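PDB 3TTY: beta-galactosidase from Bacillus circulans subsp. alkalophilus, which hydrolyses terminal beta-galactosidic linkages with a TIM-barrel glycoside hydrolase domain whose pocket binds galactose. Local coordinates for residues A[145-148]-A[149-153]; A[126-129]-A[130-134]; A[115-119]-A[120-124]. All coordinates share one frame; numbering follows the deposited sequence.

Contact 1: A[145-148]-A[149-153]. With GLA (alpha-D-galactopyranose), chain H.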
ATOM      1  N   TRP A 145      17.004 -28.500  25.593  1.00 19.71           N
ATOM      2  CA  TRP A 145      16.393 -27.248  26.047  1.00 21.50           C
ATOM      3  C   TRP A 145      16.023 -26.396  24.838  1.00 19.61           C
ATOM      4  O   TRP A 145      16.806 -26.254  23.901  1.00 18.06           O
ATOM      5  CB  TRP A 145      17.329 -26.435  26.959  1.00 19.50           C
ATOM      6  CG  TRP A 145      17.493 -26.969  28.355  1.00 20.95           C
ATOM      7  CD1 TRP A 145      18.567 -27.648  28.845  1.00 19.53           C
ATOM      8  CD2 TRP A 145      16.561 -26.860  29.444  1.00 19.25           C
ATOM      9  NE1 TRP A 145      18.363 -27.973  30.160  1.00 20.73           N
ATOM     10  CE2 TRP A 145      17.140 -27.502  30.554  1.00 19.66           C
ATOM     11  CE3 TRP A 145      15.294 -26.290  29.583  1.00 16.18           C
ATOM     12  CZ2 TRP A 145      16.500 -27.588  31.785  1.00 21.23           C
ATOM     13  CZ3 TRP A 145      14.658 -26.381  30.803  1.00 20.63           C
ATOM     14  CH2 TRP A 145      15.258 -27.023  31.888  1.00 22.13           C
ATOM     15  N   HIS A 146      14.832 -25.813  24.890  1.00 17.50           N
ATOM     16  CA  HIS A 146      14.278 -25.006  23.814  1.00 15.93           C
ATOM     17  C   HIS A 146      14.117 -23.586  24.378  1.00 18.82           C
ATOM     18  O   HIS A 146      13.078 -23.235  24.960  1.00 18.36           O
ATOM     19  CB  HIS A 146      12.948 -25.656  23.377  1.00 15.06           C
ATOM     20  CG  HIS A 146      12.158 -24.892  22.354  1.00 16.50           C
ATOM     21  ND1 HIS A 146      11.893 -23.542  22.457  1.00 16.59           N
ATOM     22  CD2 HIS A 146      11.498 -25.322  21.253  1.00 19.92           C
ATOM     23  CE1 HIS A 146      11.126 -23.170  21.446  1.00 16.83           C
ATOM     24  NE2 HIS A 146      10.870 -24.227  20.699  1.00 18.01           N
ATOM     25  N   VAL A 147      15.168 -22.782  24.224  1.00 15.96           N
ATOM     26  CA  VAL A 147      15.207 -21.431  24.794  1.00 18.64           C
ATOM     27  C   VAL A 147      14.267 -20.488  24.072  1.00 18.93           C
ATOM     28  O   VAL A 147      14.349 -20.337  22.840  1.00 17.93           O
ATOM     29  CB  VAL A 147      16.620 -20.825  24.736  1.00 17.29           C
ATOM     30  CG1 VAL A 147      16.581 -19.337  25.107  1.00 15.89           C
ATOM     31  CG2 VAL A 147      17.567 -21.605  25.642  1.00 16.16           C
ATOM     32  N   SER A 148      13.368 -19.862  24.830  1.00 16.41           N
ATOM     33  CA  SER A 148      12.443 -18.894  24.251  1.00 16.87           C
ATOM     34  C   SER A 148      11.690 -19.547  23.077  1.00 17.47           C
ATOM     35  O   SER A 148      11.365 -20.733  23.125  1.00 17.77           O
ATOM     36  CB  SER A 148      13.220 -17.650  23.788  1.00 17.61           C
ATOM     37  OG  SER A 148      12.362 -16.558  23.501  1.00 18.84           O
ATOM     38  N   ASN A 149      11.409 -18.761  22.043  1.00 18.10           N
ATOM     39  CA  ASN A 149      10.801 -19.246  20.817  1.00 15.30           C
ATOM     40  C   ASN A 149      10.953 -18.190  19.727  1.00 16.21           C
ATOM     41  O   ASN A 149      10.623 -17.020  19.945  1.00 16.24           O
ATOM     42  CB  ASN A 149       9.319 -19.563  21.016  1.00 11.84           C
ATOM     43  CG  ASN A 149       8.737 -20.336  19.843  1.00 16.00           C
ATOM     44  OD1 ASN A 149       9.117 -21.476  19.593  1.00 15.17           O
ATOM     45  ND2 ASN A 149       7.822 -19.713  19.111  1.00 18.55           N
ATOM     46  N   GLU A 150      11.448 -18.610  18.566  1.00 12.86           N
ATOM     47  CA  GLU A 150      11.682 -17.713  17.428  1.00 18.17           C
ATOM     48  C   GLU A 150      12.031 -16.254  17.807  1.00 19.11           C
ATOM     49  O   GLU A 150      11.231 -15.338  17.599  1.00 18.48           O
ATOM     50  CB  GLU A 150      10.491 -17.739  16.452  1.00 16.33           C
ATOM     51  CG  GLU A 150      10.219 -19.090  15.809  1.00 16.76           C
ATOM     52  CD  GLU A 150       9.350 -18.993  14.552  1.00 22.41           C
ATOM     53  OE1 GLU A 150       8.556 -18.025  14.425  1.00 22.09           O
ATOM     54  OE2 GLU A 150       9.472 -19.886  13.681  1.00 18.78           O
ATOM     55  N   TYR A 151      13.215 -16.049  18.375  1.00 16.70           N
ATOM     56  CA  TYR A 151      13.751 -14.702  18.554  1.00 16.87           C
ATOM     57  C   TYR A 151      13.670 -13.884  17.250  1.00 18.12           C
ATOM     58  O   TYR A 151      13.945 -14.392  16.165  1.00 16.11           O
ATOM     59  CB  TYR A 151      15.207 -14.786  18.981  1.00 17.94           C
ATOM     60  CG  TYR A 151      15.464 -15.179  20.418  1.00 14.19           C
ATOM     61  CD1 TYR A 151      15.187 -14.305  21.447  1.00 15.01           C
ATOM     62  CD2 TYR A 151      16.039 -16.409  20.735  1.00 14.76           C
ATOM     63  CE1 TYR A 151      15.447 -14.636  22.756  1.00 14.92           C
ATOM     64  CE2 TYR A 151      16.317 -16.755  22.054  1.00 14.06           C
ATOM     65  CZ  TYR A 151      16.019 -15.854  23.056  1.00 15.96           C
ATOM     66  OH  TYR A 151      16.279 -16.160  24.371  1.00 17.10           O
ATOM     67  N   GLY A 152      13.293 -12.613  17.344  1.00 20.65           N
ATOM     68  CA  GLY A 152      13.182 -11.812  16.137  1.00 18.68           C
ATOM     69  C   GLY A 152      12.501 -10.476  16.310  1.00 19.32           C
ATOM     70  O   GLY A 152      11.996 -10.166  17.389  1.00 19.63           O
ATOM     71  N   GLY A 153      12.492  -9.681  15.239  1.00 17.49           N
ATOM     72  CA  GLY A 153      11.952  -8.335  15.285  1.00 14.75           C
ATOM     73  C   GLY A 153      12.932  -7.348  15.904  1.00 18.77           C
ATOM     74  O   GLY A 153      13.761  -7.715  16.733  1.00 17.66           O
TER
HETATM   75  C1  GLA H 677       6.342 -20.752  14.240  1.00 24.02           C
HETATM   76  C2  GLA H 677       6.221 -20.795  15.784  1.00 19.21           C
HETATM   77  C3  GLA H 677       5.160 -21.796  16.275  1.00 19.40           C
HETATM   78  C4  GLA H 677       3.890 -21.554  15.474  1.00 19.50           C
HETATM   79  C5  GLA H 677       4.207 -21.630  13.977  1.00 21.87           C
HETATM   80  C6  GLA H 677       2.899 -21.461  13.195  1.00 18.83           C
HETATM   81  O1  GLA H 677       6.942 -21.910  13.632  1.00 25.40           O
HETATM   82  O2  GLA H 677       7.471 -21.126  16.367  1.00 19.74           O
HETATM   83  O3  GLA H 677       4.861 -21.618  17.671  1.00 16.09           O
HETATM   84  O4  GLA H 677       3.452 -20.242  15.801  1.00 18.67           O
HETATM   85  O5  GLA H 677       5.077 -20.548  13.627  1.00 21.74           O
HETATM   86  O6  GLA H 677       3.073 -21.904  11.843  1.00 19.98           O
HETATM   87  O   HOH W   1      11.252 -14.627  21.071  1.00 15.36           O

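Contact 2: A[126-129]-A[130-134]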
ATOM      1  N   LYS A 126      15.978 -14.851  32.936  1.00 19.07           N
ATOM      2  CA  LYS A 126      17.072 -15.602  33.555  1.00 20.32           C
ATOM      3  C   LYS A 126      16.601 -16.433  34.759  1.00 20.12           C
ATOM      4  O   LYS A 126      16.895 -17.619  34.866  1.00 18.06           O
ATOM      5  CB  LYS A 126      18.194 -14.665  33.991  1.00 19.44           C
ATOM      6  CG  LYS A 126      19.289 -15.368  34.787  1.00 29.17           C
ATOM      7  CD  LYS A 126      20.581 -14.547  34.863  1.00 27.87           C
ATOM      8  CE  LYS A 126      21.680 -15.327  35.594  1.00 32.84           C
ATOM      9  NZ  LYS A 126      22.977 -14.594  35.608  1.00 35.89           N
ATOM     10  N   ILE A 127      15.874 -15.804  35.669  1.00 20.00           N
ATOM     11  CA  ILE A 127      15.329 -16.538  36.801  1.00 20.19           C
ATOM     12  C   ILE A 127      14.467 -17.729  36.362  1.00 19.90           C
ATOM     13  O   ILE A 127      14.643 -18.842  36.867  1.00 20.89           O
ATOM     14  CB  ILE A 127      14.548 -15.610  37.749  1.00 18.83           C
ATOM     15  CG1 ILE A 127      15.519 -14.612  38.390  1.00 17.67           C
ATOM     16  CG2 ILE A 127      13.824 -16.426  38.824  1.00 19.07           C
ATOM     17  CD1 ILE A 127      14.869 -13.627  39.356  1.00 18.06           C
ATOM     18  N   LEU A 128      13.553 -17.507  35.419  1.00 17.89           N
ATOM     19  CA  LEU A 128      12.656 -18.584  34.980  1.00 20.53           C
ATOM     20  C   LEU A 128      13.427 -19.791  34.431  1.00 19.64           C
ATOM     21  O   LEU A 128      13.164 -20.933  34.813  1.00 20.61           O
ATOM     22  CB  LEU A 128      11.635 -18.089  33.951  1.00 13.16           C
ATOM     23  CG  LEU A 128      10.641 -19.117  33.399  1.00 20.43           C
ATOM     24  CD1 LEU A 128       9.933 -19.896  34.522  1.00 15.40           C
ATOM     25  CD2 LEU A 128       9.626 -18.438  32.480  1.00 15.13           C
ATOM     26  N   ALA A 129      14.366 -19.534  33.532  1.00 16.92           N
ATOM     27  CA  ALA A 129      15.189 -20.586  32.970  1.00 17.27           C
ATOM     28  C   ALA A 129      15.975 -21.290  34.081  1.00 20.09           C
ATOM     29  O   ALA A 129      16.109 -22.508  34.084  1.00 21.98           O
ATOM     30  CB  ALA A 129      16.141 -20.004  31.925  1.00 18.97           C
ATOM     31  N   GLY A 130      16.486 -20.513  35.030  1.00 20.93           N
ATOM     32  CA  GLY A 130      17.203 -21.069  36.161  1.00 21.47           C
ATOM     33  C   GLY A 130      16.362 -22.021  36.990  1.00 22.28           C
ATOM     34  O   GLY A 130      16.777 -23.137  37.267  1.00 21.77           O
ATOM     35  N   LYS A 131      15.177 -21.578  37.393  1.00 23.09           N
ATOM     36  CA  LYS A 131      14.308 -22.395  38.230  1.00 19.60           C
ATOM     37  C   LYS A 131      13.861 -23.666  37.536  1.00 20.47           C
ATOM     38  O   LYS A 131      13.731 -24.703  38.173  1.00 26.11           O
ATOM     39  CB  LYS A 131      13.086 -21.598  38.694  1.00 20.19           C
ATOM     40  CG  LYS A 131      13.385 -20.556  39.781  1.00 24.67           C
ATOM     41  CD  LYS A 131      12.130 -19.781  40.160  1.00 20.62           C
ATOM     42  CE  LYS A 131      12.369 -18.896  41.379  1.00 19.64           C
ATOM     43  NZ  LYS A 131      12.733 -19.699  42.579  1.00 22.39           N
ATOM     44  N   LEU A 132      13.606 -23.595  36.236  1.00 17.73           N
ATOM     45  CA  LEU A 132      13.219 -24.790  35.489  1.00 16.79           C
ATOM     46  C   LEU A 132      14.352 -25.819  35.482  1.00 21.82           C
ATOM     47  O   LEU A 132      14.122 -27.009  35.708  1.00 21.53           O
ATOM     48  CB  LEU A 132      12.819 -24.444  34.049  1.00 16.06           C
ATOM     49  CG  LEU A 132      11.473 -23.752  33.822  1.00 21.22           C
ATOM     50  CD1 LEU A 132      11.451 -23.054  32.478  1.00 16.19           C
ATOM     51  CD2 LEU A 132      10.306 -24.737  33.941  1.00 18.60           C
ATOM     52  N   ALA A 133      15.571 -25.367  35.200  1.00 18.47           N
ATOM     53  CA  ALA A 133      16.690 -26.295  35.091  1.00 20.98           C
ATOM     54  C   ALA A 133      17.006 -26.871  36.461  1.00 26.74           C
ATOM     55  O   ALA A 133      17.285 -28.063  36.595  1.00 31.19           O
ATOM     56  CB  ALA A 133      17.926 -25.617  34.475  1.00 21.66           C
ATOM     57  N   GLU A 134      16.942 -26.034  37.485  1.00 22.31           N
ATOM     58  CA  GLU A 134      17.152 -26.512  38.840  1.00 26.29           C
ATOM     59  C   GLU A 134      16.105 -27.561  39.220  1.00 26.32           C
ATOM     60  O   GLU A 134      16.439 -28.629  39.742  1.00 22.71           O
ATOM     61  CB  GLU A 134      17.134 -25.352  39.834  1.00 24.51           C
ATOM     62  CG  GLU A 134      17.064 -25.791  41.304  1.00 31.85           C
ATOM     63  CD  GLU A 134      17.024 -24.609  42.269  1.00 40.87           C
ATOM     64  OE1 GLU A 134      17.823 -24.606  43.232  1.00 43.03           O
ATOM     65  OE2 GLU A 134      16.193 -23.687  42.068  1.00 41.87           O
TER

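Contact 3: A[115-119]-A[120-124]. With ZN (zinc ion), chain G.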
ATOM      1  N   CYS A 115      11.527  -6.381  24.696  1.00 18.92           N
ATOM      2  CA  CYS A 115      12.713  -5.599  24.371  1.00 15.85           C
ATOM      3  C   CYS A 115      13.939  -6.367  24.852  1.00 17.13           C
ATOM      4  O   CYS A 115      14.037  -6.702  26.031  1.00 15.57           O
ATOM      5  CB  CYS A 115      12.663  -4.204  25.000  1.00 18.14           C
ATOM      6  SG  CYS A 115      14.291  -3.421  25.080  1.00 16.05           S
ATOM      7  N   PRO A 116      14.875  -6.655  23.936  1.00 17.71           N
ATOM      8  CA  PRO A 116      16.040  -7.480  24.274  1.00 17.43           C
ATOM      9  C   PRO A 116      17.020  -6.716  25.162  1.00 16.54           C
ATOM     10  O   PRO A 116      17.939  -7.303  25.710  1.00 20.89           O
ATOM     11  CB  PRO A 116      16.668  -7.765  22.910  1.00 15.19           C
ATOM     12  CG  PRO A 116      16.309  -6.580  22.098  1.00 19.57           C
ATOM     13  CD  PRO A 116      14.938  -6.154  22.553  1.00 16.29           C
ATOM     14  N   ASN A 117      16.817  -5.415  25.304  1.00 16.30           N
ATOM     15  CA  ASN A 117      17.658  -4.624  26.183  1.00 20.19           C
ATOM     16  C   ASN A 117      16.930  -4.216  27.451  1.00 17.86           C
ATOM     17  O   ASN A 117      17.303  -3.247  28.103  1.00 19.74           O
ATOM     18  CB  ASN A 117      18.215  -3.405  25.448  1.00 18.19           C
ATOM     19  CG  ASN A 117      19.393  -3.763  24.572  1.00 20.72           C
ATOM     20  OD1 ASN A 117      20.383  -4.316  25.055  1.00 21.36           O
ATOM     21  ND2 ASN A 117      19.279  -3.498  23.272  1.00 15.38           N
ATOM     22  N   SER A 118      15.900  -4.981  27.799  1.00 19.80           N
ATOM     23  CA  SER A 118      15.048  -4.673  28.945  1.00 14.41           C
ATOM     24  C   SER A 118      15.565  -5.274  30.253  1.00 17.15           C
ATOM     25  O   SER A 118      15.778  -6.477  30.355  1.00 17.50           O
ATOM     26  CB  SER A 118      13.622  -5.148  28.671  1.00 14.72           C
ATOM     27  OG  SER A 118      12.883  -5.282  29.870  1.00 14.08           O
ATOM     28  N   PRO A 119      15.760  -4.427  31.273  1.00 18.96           N
ATOM     29  CA  PRO A 119      16.243  -4.956  32.552  1.00 17.99           C
ATOM     30  C   PRO A 119      15.225  -5.907  33.186  1.00 16.26           C
ATOM     31  O   PRO A 119      15.595  -6.900  33.817  1.00 17.24           O
ATOM     32  CB  PRO A 119      16.417  -3.697  33.423  1.00 17.08           C
ATOM     33  CG  PRO A 119      16.408  -2.545  32.469  1.00 24.46           C
ATOM     34  CD  PRO A 119      15.585  -2.963  31.293  1.00 18.91           C
ATOM     35  N   THR A 120      13.946  -5.608  33.034  1.00 15.50           N
ATOM     36  CA  THR A 120      12.928  -6.477  33.607  1.00 16.13           C
ATOM     37  C   THR A 120      12.905  -7.837  32.926  1.00 15.38           C
ATOM     38  O   THR A 120      12.969  -8.869  33.584  1.00 17.80           O
ATOM     39  CB  THR A 120      11.550  -5.841  33.560  1.00 16.00           C
ATOM     40  OG1 THR A 120      11.557  -4.697  34.417  1.00 16.22           O
ATOM     41  CG2 THR A 120      10.488  -6.837  34.022  1.00 11.89           C
ATOM     42  N   TYR A 121      12.850  -7.831  31.603  1.00 15.69           N
ATOM     43  CA  TYR A 121      12.836  -9.068  30.837  1.00 15.33           C
ATOM     44  C   TYR A 121      14.062  -9.947  31.119  1.00 17.56           C
ATOM     45  O   TYR A 121      13.944 -11.159  31.292  1.00 16.26           O
ATOM     46  CB  TYR A 121      12.744  -8.763  29.346  1.00 11.29           C
ATOM     47  CG  TYR A 121      12.822  -9.996  28.484  1.00 14.19           C
ATOM     48  CD1 TYR A 121      11.765 -10.882  28.418  1.00 13.70           C
ATOM     49  CD2 TYR A 121      13.952 -10.271  27.731  1.00 16.96           C
ATOM     50  CE1 TYR A 121      11.825 -12.006  27.629  1.00 20.13           C
ATOM     51  CE2 TYR A 121      14.026 -11.406  26.944  1.00 21.20           C
ATOM     52  CZ  TYR A 121      12.962 -12.270  26.902  1.00 19.29           C
ATOM     53  OH  TYR A 121      13.024 -13.401  26.124  1.00 22.36           O
ATOM     54  N   ARG A 122      15.241  -9.342  31.141  1.00 16.36           N
ATOM     55  CA  ARG A 122      16.451 -10.111  31.384  1.00 19.05           C
ATOM     56  C   ARG A 122      16.471 -10.672  32.802  1.00 19.94           C
ATOM     57  O   ARG A 122      16.863 -11.816  33.004  1.00 22.41           O
ATOM     58  CB  ARG A 122      17.704  -9.292  31.093  1.00 17.22           C
ATOM     59  CG  ARG A 122      17.920  -9.062  29.607  1.00 20.94           C
ATOM     60  CD  ARG A 122      19.384  -8.843  29.302  1.00 20.88           C
ATOM     61  NE  ARG A 122      19.605  -8.365  27.941  1.00 26.10           N
ATOM     62  CZ  ARG A 122      20.807  -8.258  27.378  1.00 30.35           C
ATOM     63  NH1 ARG A 122      21.887  -8.608  28.073  1.00 25.78           N
ATOM     64  NH2 ARG A 122      20.928  -7.810  26.125  1.00 23.98           N
ATOM     65  N   LYS A 123      16.022  -9.878  33.772  1.00 16.41           N
ATOM     66  CA  LYS A 123      15.910 -10.343  35.160  1.00 21.62           C
ATOM     67  C   LYS A 123      15.010 -11.576  35.299  1.00 19.88           C
ATOM     68  O   LYS A 123      15.428 -12.599  35.832  1.00 18.62           O
ATOM     69  CB  LYS A 123      15.421  -9.216  36.087  1.00 16.54           C
ATOM     70  CG  LYS A 123      15.207  -9.631  37.532  1.00 20.98           C
ATOM     71  CD  LYS A 123      14.793  -8.441  38.388  1.00 21.60           C
ATOM     72  CE  LYS A 123      14.364  -8.877  39.787  1.00 30.13           C
ATOM     73  NZ  LYS A 123      13.903  -7.711  40.631  1.00 29.30           N
ATOM     74  N   TYR A 124      13.779 -11.499  34.815  1.00 19.25           N
ATOM     75  CA  TYR A 124      12.860 -12.618  35.042  1.00 16.95           C
ATOM     76  C   TYR A 124      13.051 -13.793  34.082  1.00 17.44           C
ATOM     77  O   TYR A 124      12.776 -14.937  34.439  1.00 17.33           O
ATOM     78  CB  TYR A 124      11.412 -12.137  35.073  1.00 18.01           C
ATOM     79  CG  TYR A 124      11.150 -11.248  36.256  1.00 17.21           C
ATOM     80  CD1 TYR A 124      11.177 -11.766  37.548  1.00 15.55           C
ATOM     81  CD2 TYR A 124      10.903  -9.886  36.092  1.00 16.01           C
ATOM     82  CE1 TYR A 124      10.946 -10.960  38.648  1.00 20.04           C
ATOM     83  CE2 TYR A 124      10.667  -9.063  37.196  1.00 18.69           C
ATOM     84  CZ  TYR A 124      10.696  -9.608  38.473  1.00 22.04           C
ATOM     85  OH  TYR A 124      10.475  -8.811  39.581  1.00 18.80           O
TER
HETATM   86 ZN    ZN G 676      14.360  -1.907  23.159  1.00 17.89          ZN
HETATM   87  O   HOH W   2      22.724  -6.023  24.656  1.00 27.51           O

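Contact 1: A[145-148]-A[149-153]
Asn-149 brings its carboxamide edge to edge with the imidazole of His-146, and its ND2 is held by two partners. It donates to O2 of the bound galactose at 3.1 Å, with an N-H...O angle of 154°, and is also hydrogen-bonded to NE2 of His-112. The amide carbonyl is occupied too: OD1 is bonded to ND2 of Asn-252 and lies 3.2 Å from CE1 of His-146, in the plane of that ring. With ring and amide planes only 11° apart, the two flat groups continue one another. Fixed at both ends, the amide has little freedom to flip, which suits an asparagine that presents N-H to a sugar hydroxyl.

In the same loop, CB of Ser-148 sits over one face of the Tyr-151 ring, 3.4 Å from CZ. Folding CG beside its own backbone N (chi1 -76°) carries this ring back under the serine, and its OH reaches CG1 of Val-147 at 3.3 Å. A serine is small enough to fit here, and its OG shares a water with O of Asn-149. Were Tyr-151 cut back to an alanine here, CB of Ser-148 and CG1 of Val-147 would probably face a gap, and Trp-265 would lose the ring it meets.

An Asn-Glu pair just past the fourth barrel strand, 142-146, is characteristic of clan GH-A glycosidases, to which this enzyme probably belongs. Glu-150 OE2 comes within 3.2 Å of galactose O1, while Asn-149 holds O2; the loop thus offers a carboxylate at the anomeric end and a rigid donor beside it.

Contact 2: A[126-129]-A[130-134]
Leu-128 and Leu-132 meet one helical turn apart on the buried flank of helix 119-135, their CD1 methyls 4.1 Å from each other. Leu-132 keeps CG beside its own N (chi1 -74°), which lays that carbon 3.4 Å from the carbonyl O of Leu-128. Branched, wholly apolar leucines suit this flank because they fill it without bringing in a polar group that would need a partner.

Beneath the side chains runs regular i to i+4 bonding. The shortest of these bonds joins Lys-131 N to Ile-127 O at 2.8 Å, and it is nearly straight at 166°. Gly-130 N donates to Lys-126 O, and Ala-133 N to Ala-129 O. Three small residues, Ala-129, Gly-130 and Ala-133, are all buried here, and the alanines keep the helix slim where another helix comes close.

The outer flank is looser. Lys-126 stretches out fully extended into an exposed position, and Lys-131 runs alongside Ile-127 in the same direction, its CE 3.8 Å from CG2 of the isoleucine. This contact uses only the aliphatic stem of the lysine; the chain then bends at its last torsion (chi4 -62°), and the ammonium makes a cation-pi contact with Tyr-57. A long amphipathic side chain fits such a partly exposed place, where its methylenes can cover a neighbour while its charge meets an aromatic ring.

Ala-129 packs on Glu-236 and Ala-133 on Trp-243 of helix 215-243, while Leu-128 rests on Trp-47 and Ile-50 of helix 47-50; helix 119-135 then leads on to barrel strand 142-146.

Contact 3: A[115-119]-A[120-124]
Arg-122 grips a single backbone oxygen, O of Pro-116, with two nitrogens of its guanidinium at once. NE donates to it at 3.0 Å and NH2 at 3.1 Å, the oxygen lying at the edge of the group and only 2° out of its plane. Extended from CG to NE, the chain carries its head back from the first turn of the helix over the preceding loop. Proline suits the second position of the type I turn from Cys-115 to Ser-118, and the carbonyl there is the one that takes both donors. Beside this grip Asn-117 points the same way as the arginine, and a water links its OD1 to NH2 of Arg-122, weakly on the arginine side. The asparagine's ND2 is bonded to OG of Ser-228.

The loop ends in a classic helix N-cap. Ser-118 OG accepts from Tyr-121 N at 3.1 Å and 171°, giving that amide the partner a preceding turn would otherwise supply. With OG opposite the backbone N (chi1 160°), the hydroxyl hangs over the start of helix 119-135. Pro-119 follows at the first helical position, where the lack of an N-H costs nothing, and its O receives Lys-123 N.

At the start of the turn Cys-115 gives SG to a zinc ion 2.4 Å away, in a site completed by Cys-155, Cys-157 and Cys-160. Asn-117 N makes a weak hydrogen bond to the same sulfur, which would be expected to temper its negative charge. Asp-95 reaches the cap with both carboxylate oxygens, OD2 bonding to Ser-118 OG and OD1 to Thr-120 OG1.

Contacts 3 and 2 occupy successive turns of helix 119-135, their centres 15 Å apart, and contact 1 follows at the end of the next barrel strand, 142-146. Contact 2 meets contact 1 by packing: Trp-145 CZ2 lies 3.6 Å from Ala-133 CA, tying the helix to the strand. Contact 3 comes near contact 1 at Tyr-121, whose OH is 4.2 Å from Ser-148 OG. Of the three, contact 1 alone supplies residues of the galactose pocket. The zinc ion of contact 3 is remote from the sugar, 21.5 Å from O2, the nearest galactose atom. The side chain of Tyr-121 is about 14 Å from the galactose, and that of Tyr-151 about 13 Å from the metal.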